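Local coordinates for protein (5-formylfuran-3-yl)methyl phosphate transaminase (Methanococcus jannaschii, PDB 2Z61) that catalyses the pyridoxal-phosphate-dependent transfer of an amino group from alanine to a furan aldehyde phosphate, a step in making methanofuran, at residues 163-168 with 306-311; 284-289 with 348-353. All blocks are in the same frame, centred on the assembly; numbering follows the deposited sequence.

Two buried contacts lie on opposite sides of strand 308-309 in one small antiparallel sheet. Contact 1 brings the loop 163-168, which follows a strand of the large seven-stranded sheet, onto strand 308-309; contact 2 presses helix 269-295 against strand 346-349, the neighbour of 308-309. Backbone pairing joins the two, with Val309 O 2.9 Å from Ile348 N, and their centres stand 11 Å apart. Contact 1 is nearer the middle of the chain, borders the cofactor through Asn165, and joins prolines, aromatic rings and that one amide. Contact 2, its centre about 17 Å from the chain centre, relies on arginine stems and a tyrosine ring, the arginine ends forming salt bridges with residues outside both segments.

Contact 1: 163-168 with 306-311; sequences PSNPLG and AYYVFP
Asn165 lies against the Tyr308 ring, its CB 3.5 Å from CE2 and its OD1 over one face, toward the rim. The amide is tilted 34° from the ring plane, so the two groups overlap without stacking flat. The other face of this ring carries CD1 of the adjacent Tyr307, while Ser164 O approaches the edge. A second ring is met just past the strand: Pro166 sets its CB over the face of Phe310, 4.1 Å from the ring centroid, in a CH-pi contact. Leu167 reaches the same ring obliquely, with CD2 3.5 Å from CD2 of Phe310. CG of Phe310 is anti to the backbone N (chi1 -159°), which carries the ring out to these two side chains.

No direct hydrogen bond crosses between the segments; one water bridges them, donating to Leu167 O at 3.0 Å and accepting from Phe310 N at 2.9 Å. The loop itself turns sharply, with cis peptides before Pro163 and Pro166 and Gly168 N bonded to Ser164 O at 2.8 Å. Glycine suits position 168, where a CB would run into Tyr308 O.

Farther out, Asn165 OD1 accepts from Arg347 and its ND2 bonds O3 of the pyridoxal-lysine at position 222, while Tyr308 OH pairs with Tyr192 OH. Replacing Tyr308 by an alanine would probably leave Asn165 without the ring beneath its amide and Tyr192 without its hydroxyl partner. An asparagine bonded to both the cofactor's O3 and an arginine, in a loop with cis-prolines, is the active-site pattern of class-I, fold-type I aminotransferases.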
# COMPACT_ATOMS: atom_id res chain seq x y z
N PRO A 163 -15.56 -8.12 -15.64
CA PRO A 163 -15.05 -8.07 -17.02
C PRO A 163 -13.53 -7.90 -17.01
O PRO A 163 -12.96 -7.36 -16.05
CB PRO A 163 -15.79 -6.87 -17.63
CG PRO A 163 -16.14 -6.03 -16.46
CD PRO A 163 -16.52 -7.04 -15.40
N SER A 164 -12.87 -8.36 -18.07
CA SER A 164 -11.41 -8.31 -18.15
C SER A 164 -10.74 -7.10 -18.75
O SER A 164 -11.29 -6.37 -19.57
CB SER A 164 -10.90 -9.41 -19.08
OG SER A 164 -11.25 -9.12 -20.42
N ASN A 165 -9.64 -6.82 -18.25
CA ASN A 165 -8.73 -5.87 -18.86
C ASN A 165 -7.76 -6.70 -19.44
O ASN A 165 -7.33 -7.36 -18.54
CB ASN A 165 -8.29 -4.82 -17.82
CG ASN A 165 -6.94 -4.22 -18.13
OD1 ASN A 165 -6.58 -4.02 -19.29
ND2 ASN A 165 -6.17 -3.94 -17.08
N PRO A 166 -7.34 -6.72 -20.68
CA PRO A 166 -7.66 -5.91 -21.81
C PRO A 166 -8.91 -6.24 -22.64
O PRO A 166 -9.32 -5.33 -23.49
CB PRO A 166 -6.45 -6.15 -22.70
CG PRO A 166 -6.10 -7.57 -22.46
CD PRO A 166 -6.51 -7.86 -21.04
N LEU A 167 -9.56 -7.38 -22.58
CA LEU A 167 -10.68 -7.75 -23.46
C LEU A 167 -12.00 -6.99 -23.36
O LEU A 167 -12.65 -6.77 -24.37
CB LEU A 167 -10.94 -9.25 -23.31
CG LEU A 167 -9.75 -10.14 -23.67
CD1 LEU A 167 -10.01 -11.58 -23.25
CD2 LEU A 167 -9.49 -10.05 -25.16
N GLY A 168 -12.41 -6.60 -22.16
CA GLY A 168 -13.68 -5.90 -22.03
C GLY A 168 -14.84 -6.87 -22.09
O GLY A 168 -16.00 -6.48 -22.22
N ALA A 306 -16.26 -2.92 -18.59
CA ALA A 306 -15.07 -2.11 -18.37
C ALA A 306 -15.12 -0.96 -19.38
O ALA A 306 -16.19 -0.44 -19.66
CB ALA A 306 -13.79 -2.95 -18.56
N TYR A 307 -13.97 -0.55 -19.90
CA TYR A 307 -13.97 0.51 -20.90
C TYR A 307 -12.86 0.28 -21.92
O TYR A 307 -12.17 1.20 -22.36
CB TYR A 307 -13.85 1.89 -20.24
CG TYR A 307 -12.90 1.99 -19.06
CD1 TYR A 307 -11.52 1.95 -19.24
CD2 TYR A 307 -13.40 2.15 -17.76
CE1 TYR A 307 -10.65 2.07 -18.14
CE2 TYR A 307 -12.55 2.28 -16.67
CZ TYR A 307 -11.17 2.24 -16.87
OH TYR A 307 -10.32 2.35 -15.79
N TYR A 308 -12.72 -0.98 -22.31
CA TYR A 308 -11.71 -1.39 -23.28
C TYR A 308 -12.30 -2.25 -24.39
O TYR A 308 -13.30 -2.94 -24.20
CB TYR A 308 -10.62 -2.21 -22.59
CG TYR A 308 -10.07 -1.64 -21.31
CD1 TYR A 308 -9.32 -0.46 -21.30
CD2 TYR A 308 -10.27 -2.30 -20.09
CE1 TYR A 308 -8.76 0.03 -20.11
CE2 TYR A 308 -9.72 -1.82 -18.91
CZ TYR A 308 -8.96 -0.66 -18.92
OH TYR A 308 -8.40 -0.21 -17.75
N VAL A 309 -11.66 -2.19 -25.55
CA VAL A 309 -12.02 -2.99 -26.71
C VAL A 309 -10.66 -3.51 -27.19
O VAL A 309 -9.69 -2.74 -27.27
CB VAL A 309 -12.72 -2.16 -27.81
CG1 VAL A 309 -13.09 -3.05 -28.98
CG2 VAL A 309 -13.99 -1.52 -27.24
N PHE A 310 -10.58 -4.80 -27.47
CA PHE A 310 -9.32 -5.43 -27.86
C PHE A 310 -9.42 -6.08 -29.25
O PHE A 310 -9.45 -7.31 -29.37
CB PHE A 310 -8.96 -6.48 -26.80
CG PHE A 310 -7.51 -6.86 -26.77
CD1 PHE A 310 -6.54 -5.92 -26.46
CD2 PHE A 310 -7.12 -8.18 -26.98
CE1 PHE A 310 -5.19 -6.28 -26.37
CE2 PHE A 310 -5.79 -8.56 -26.89
CZ PHE A 310 -4.82 -7.60 -26.58
N PRO A 311 -9.46 -5.27 -30.31
CA PRO A 311 -9.56 -5.75 -31.69
C PRO A 311 -8.35 -6.43 -32.29
O PRO A 311 -7.20 -6.07 -32.00
CB PRO A 311 -9.93 -4.49 -32.46
CG PRO A 311 -9.15 -3.44 -31.73
CD PRO A 311 -9.41 -3.79 -30.27
O HOH W 1 -12.48 -6.92 -27.32

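Contact 2: 284-289 with 348-353; sequences RRRRLV and ISYANS
Arg286 rides over the Tyr350 ring, its CA above the ring centre and its CB 3.5 Å from CZ. Here the contact is tight: Arg285 CB comes in obliquely at CD1, and Val289 CG2 packs 4.0 Å from Tyr350 CB, its other methyl meeting Ile348 CG2. The ring reaches the helix because Tyr350 CG sits between its backbone N and carbonyl carbon (chi1 46°).

The margin toward the partly exposed Asn352 and Ser353 is more open to solvent and is held across the contact by little more than one weak bond. An extended chain takes the Arg285 guanidinium across the turn, where Asn352 O lies over its centre, 3.1 Å above the plane; the N-H groups do not point there, so this is no hydrogen bond. NH1 gives Tyr350 O a bent, weak one (3.3 Å, 133°). The firmer grip is outside, a salt bridge from NH2 to Asp40. Arg286, by contrast, bends at chi3 (88°), its NH1 going to Pro303 O and its NH2 to Glu198.

Past an inverse gamma turn centred on Ala351, Ser353 N-caps helix 354-368 through OG to Asn356 N. A long helix and a C-terminal helix packed on a small antiparallel sheet are typical of the small domain of fold-type I aminotransferases.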
# COMPACT_ATOMS: atom_id res chain seq x y z
N ARG A 284 -22.34 4.85 -24.53
CA ARG A 284 -22.48 5.62 -25.76
C ARG A 284 -21.13 5.60 -26.47
O ARG A 284 -21.05 5.46 -27.69
CB ARG A 284 -22.88 7.06 -25.45
CG ARG A 284 -23.39 7.81 -26.67
CD ARG A 284 -23.78 9.24 -26.34
NE ARG A 284 -23.02 10.24 -27.09
CZ ARG A 284 -22.25 11.17 -26.52
NH1 ARG A 284 -22.15 11.23 -25.20
NH2 ARG A 284 -21.59 12.03 -27.27
N ARG A 285 -20.06 5.73 -25.69
CA ARG A 285 -18.71 5.72 -26.23
C ARG A 285 -18.35 4.35 -26.79
O ARG A 285 -17.79 4.24 -27.88
CB ARG A 285 -17.72 6.08 -25.13
CG ARG A 285 -17.98 7.43 -24.47
CD ARG A 285 -17.12 7.57 -23.23
NE ARG A 285 -17.12 8.91 -22.69
CZ ARG A 285 -16.42 9.28 -21.63
NH1 ARG A 285 -15.66 8.38 -21.00
NH2 ARG A 285 -16.46 10.54 -21.20
N ARG A 286 -18.69 3.30 -26.04
CA ARG A 286 -18.39 1.94 -26.47
C ARG A 286 -19.00 1.63 -27.84
O ARG A 286 -18.37 0.97 -28.68
CB ARG A 286 -18.92 0.96 -25.42
CG ARG A 286 -18.92 -0.49 -25.86
CD ARG A 286 -19.65 -1.35 -24.85
NE ARG A 286 -21.08 -1.40 -25.16
CZ ARG A 286 -21.69 -2.45 -25.69
NH1 ARG A 286 -21.00 -3.55 -25.99
NH2 ARG A 286 -22.99 -2.41 -25.91
N ARG A 287 -20.22 2.11 -28.07
CA ARG A 287 -20.90 1.88 -29.33
C ARG A 287 -20.21 2.63 -30.47
O ARG A 287 -20.11 2.12 -31.59
CB ARG A 287 -22.37 2.30 -29.23
CG ARG A 287 -23.20 1.39 -28.32
CD ARG A 287 -24.63 1.91 -28.17
NE ARG A 287 -25.38 1.16 -27.16
CZ ARG A 287 -25.69 -0.13 -27.25
NH1 ARG A 287 -25.31 -0.83 -28.32
NH2 ARG A 287 -26.36 -0.72 -26.28
N LEU A 288 -19.73 3.83 -30.18
CA LEU A 288 -19.04 4.64 -31.18
C LEU A 288 -17.77 3.91 -31.60
O LEU A 288 -17.45 3.83 -32.79
CB LEU A 288 -18.66 6.01 -30.60
CG LEU A 288 -18.23 7.13 -31.56
CD1 LEU A 288 -17.35 8.11 -30.80
CD2 LEU A 288 -17.46 6.56 -32.74
N VAL A 289 -17.06 3.36 -30.62
CA VAL A 289 -15.82 2.63 -30.90
C VAL A 289 -16.08 1.35 -31.69
O VAL A 289 -15.29 0.98 -32.57
CB VAL A 289 -15.08 2.26 -29.59
CG1 VAL A 289 -13.96 1.27 -29.89
CG2 VAL A 289 -14.50 3.51 -28.94
N ILE A 348 -7.92 -0.47 -27.01
CA ILE A 348 -8.45 0.87 -27.16
C ILE A 348 -9.28 1.15 -25.91
O ILE A 348 -10.18 0.39 -25.56
CB ILE A 348 -9.35 1.00 -28.40
CG1 ILE A 348 -8.49 1.03 -29.67
CG2 ILE A 348 -10.19 2.27 -28.31
CD1 ILE A 348 -9.27 1.28 -30.95
N SER A 349 -8.96 2.25 -25.24
CA SER A 349 -9.69 2.64 -24.05
C SER A 349 -10.56 3.84 -24.37
O SER A 349 -10.07 4.85 -24.86
CB SER A 349 -8.72 3.02 -22.93
OG SER A 349 -9.40 3.71 -21.89
N TYR A 350 -11.85 3.74 -24.10
CA TYR A 350 -12.74 4.87 -24.37
C TYR A 350 -13.03 5.66 -23.11
O TYR A 350 -14.11 6.22 -22.93
CB TYR A 350 -14.03 4.40 -25.05
CG TYR A 350 -14.71 3.18 -24.46
CD1 TYR A 350 -15.62 3.30 -23.42
CD2 TYR A 350 -14.48 1.91 -24.99
CE1 TYR A 350 -16.31 2.19 -22.93
CE2 TYR A 350 -15.15 0.79 -24.50
CZ TYR A 350 -16.06 0.94 -23.48
OH TYR A 350 -16.73 -0.17 -23.00
N ALA A 351 -12.03 5.70 -22.23
CA ALA A 351 -12.10 6.44 -20.99
C ALA A 351 -11.62 7.85 -21.30
O ALA A 351 -10.80 8.42 -20.58
CB ALA A 351 -11.20 5.80 -19.94
N ASN A 352 -12.13 8.40 -22.39
CA ASN A 352 -11.77 9.74 -22.80
C ASN A 352 -13.11 10.33 -23.27
O ASN A 352 -14.03 9.57 -23.59
CB ASN A 352 -10.72 9.66 -23.94
CG ASN A 352 -9.98 10.97 -24.15
OD1 ASN A 352 -10.57 12.04 -24.04
ND2 ASN A 352 -8.69 10.88 -24.47
N SER A 353 -13.23 11.65 -23.25
CA SER A 353 -14.41 12.38 -23.72
C SER A 353 -14.90 11.79 -25.05
O SER A 353 -14.10 11.36 -25.86
CB SER A 353 -14.04 13.89 -23.98
OG SER A 353 -13.26 14.18 -25.17